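PDB 1ZTC: hypothetical protein TM0894 from Thermotoga maritima, which is a putative metallo-beta-lactamase-fold hydrolase with a two-nickel site, possibly acting as an endoribonuclease on RNA. Local coordinates for residues Met57-Leu60 with Glu61-Phe64. Residues are numbered along the deposited sequence; the frame is centred on the assembly and turned at random.
Sequences MDEL and EEKF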
loop_
_atom_site.group_PDB
_atom_site.type_symbol
_atom_site.label_atom_id
_atom_site.label_comp_id
_atom_site.label_asym_id
_atom_site.label_seq_id
_atom_site.Cartn_x
_atom_site.Cartn_y
_atom_site.Cartn_z
HETATM N N MSE A 57 6.385 -10.771 -5.904
HETATM C CA MSE A 57 6.965 -11.371 -7.093
HETATM C C MSE A 57 8.284 -10.732 -7.532
HETATM O O MSE A 57 9.199 -11.446 -7.941
HETATM C CB MSE A 57 5.958 -11.377 -8.274
HETATM C CG MSE A 57 5.581 -9.978 -8.773
HETATM SE SE MSE A 57 4.228 -10.094 -10.186
HETATM C CE MSE A 57 2.864 -8.756 -9.372
ATOM N N ASP A 58 8.401 -9.411 -7.460
ATOM C CA ASP A 58 9.662 -8.760 -7.857
ATOM C C ASP A 58 10.782 -9.067 -6.858
ATOM O O ASP A 58 11.921 -9.240 -7.246
ATOM C CB ASP A 58 9.527 -7.246 -7.957
ATOM C CG ASP A 58 8.549 -6.808 -9.039
ATOM O OD1 ASP A 58 8.340 -7.601 -9.992
ATOM O OD2 ASP A 58 8.025 -5.663 -8.926
ATOM N N GLU A 59 10.455 -9.096 -5.566
ATOM C CA GLU A 59 11.474 -9.414 -4.566
ATOM C C GLU A 59 11.941 -10.855 -4.715
ATOM O O GLU A 59 13.145 -11.142 -4.619
ATOM C CB GLU A 59 10.993 -9.162 -3.128
ATOM C CG GLU A 59 12.160 -9.161 -2.121
ATOM C CD GLU A 59 11.789 -8.672 -0.716
ATOM O OE1 GLU A 59 10.568 -8.519 -0.410
ATOM O OE2 GLU A 59 12.747 -8.419 0.056
ATOM N N LEU A 60 10.991 -11.768 -4.925
ATOM C CA LEU A 60 11.340 -13.157 -5.111
ATOM C C LEU A 60 12.187 -13.373 -6.347
ATOM O O LEU A 60 13.159 -14.123 -6.303
ATOM C CB LEU A 60 10.101 -14.041 -5.131
ATOM C CG LEU A 60 9.456 -14.157 -3.750
ATOM C CD1 LEU A 60 8.043 -14.682 -3.901
ATOM C CD2 LEU A 60 10.274 -15.020 -2.798
ATOM N N GLU A 61 11.824 -12.719 -7.441
ATOM C CA GLU A 61 12.601 -12.775 -8.675
ATOM C C GLU A 61 14.082 -12.457 -8.426
ATOM O O GLU A 61 15.003 -13.138 -8.888
ATOM C CB GLU A 61 12.016 -11.741 -9.645
ATOM C CG GLU A 61 12.503 -11.819 -11.093
ATOM C CD GLU A 61 11.752 -12.880 -11.838
ATOM O OE1 GLU A 61 12.217 -14.035 -11.835
ATOM O OE2 GLU A 61 10.664 -12.572 -12.358
ATOM N N GLU A 62 14.291 -11.367 -7.713
ATOM C CA GLU A 62 15.607 -10.861 -7.382
ATOM C C GLU A 62 16.365 -11.832 -6.458
ATOM O O GLU A 62 17.550 -12.105 -6.677
ATOM C CB GLU A 62 15.333 -9.510 -6.755
ATOM C CG GLU A 62 16.375 -8.666 -6.230
ATOM C CD GLU A 62 15.677 -7.425 -5.618
ATOM O OE1 GLU A 62 15.201 -6.546 -6.399
ATOM O OE2 GLU A 62 15.526 -7.401 -4.368
ATOM N N LYS A 63 15.687 -12.398 -5.453
ATOM C CA LYS A 63 16.357 -13.337 -4.549
ATOM C C LYS A 63 16.673 -14.690 -5.220
ATOM O O LYS A 63 17.743 -15.245 -5.015
ATOM C CB LYS A 63 15.548 -13.573 -3.289
ATOM C CG LYS A 63 15.227 -12.342 -2.480
ATOM C CD LYS A 63 16.457 -11.679 -1.938
ATOM C CE LYS A 63 16.147 -10.289 -1.422
ATOM N NZ LYS A 63 15.569 -10.340 -0.096
ATOM N N PHE A 64 15.748 -15.206 -6.019
ATOM C CA PHE A 64 15.992 -16.416 -6.771
ATOM C C PHE A 64 17.171 -16.233 -7.728
ATOM O O PHE A 64 18.029 -17.115 -7.856
ATOM C CB PHE A 64 14.726 -16.845 -7.526
ATOM C CG PHE A 64 13.831 -17.773 -6.727
ATOM C CD1 PHE A 64 13.172 -17.326 -5.589
ATOM C CD2 PHE A 64 13.653 -19.106 -7.114
ATOM C CE1 PHE A 64 12.334 -18.191 -4.838
ATOM C CE2 PHE A 64 12.840 -19.969 -6.368
ATOM C CZ PHE A 64 12.174 -19.491 -5.224
HETATM O O HOH W 1 14.941 -6.976 -0.511
#
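Lys63 lies alongside Glu59, one helical turn earlier, the two side chains pointing the same way until ammonium meets carboxylate in an i to i+4 salt bridge. Their helix, residues 57-67, is the crossover of a beta-alpha-beta unit between strands 45-49 and 76-78 of the metallo-beta-lactamase fold, and it shows how one helix can serve its own sheet and a partner subunit at once. Glu59 reaches out nearly fully extended, with CG anti to the backbone N (chi1 -166°), whereas Lys63 bends at chi2 and chi4 to bring its NZ within 3.4 Å of Glu59 OE2. The hydrogen bond within this salt bridge is weak. A water donates to Glu59 OE2 at 2.7 Å and accepts a further weak bond from Lys63 NZ, bridging the pair. Each charge also has a second partner: Lys63 NZ donates to the carbonyl of Leu18 on strand 13-19, and Glu59 OE1 pairs with Arg29 of the second subunit. Glu61, bent at chi2, accepts a backbone N-H of that subunit at each carboxylate oxygen, Ile115 N at OE1 and Val116 N at OE2. Leu60 and Phe64 form the apolar side, Leu60 CD2 standing 4.3 Å from Phe64 CE1, and both pack on Leu18; Leu60 also touches Ile115 of the second subunit. Beneath these side chains four successive i to i+4 backbone bonds hold these two turns of helix, beginning with Glu61 N to Met57 O at 3.0 Å. In the last, Phe64 N meets Leu60 O at 2.8 Å with an N-H...O angle of 173°, and the same oxygen sits at the Phe64 ring edge, 3.3 Å from CD1.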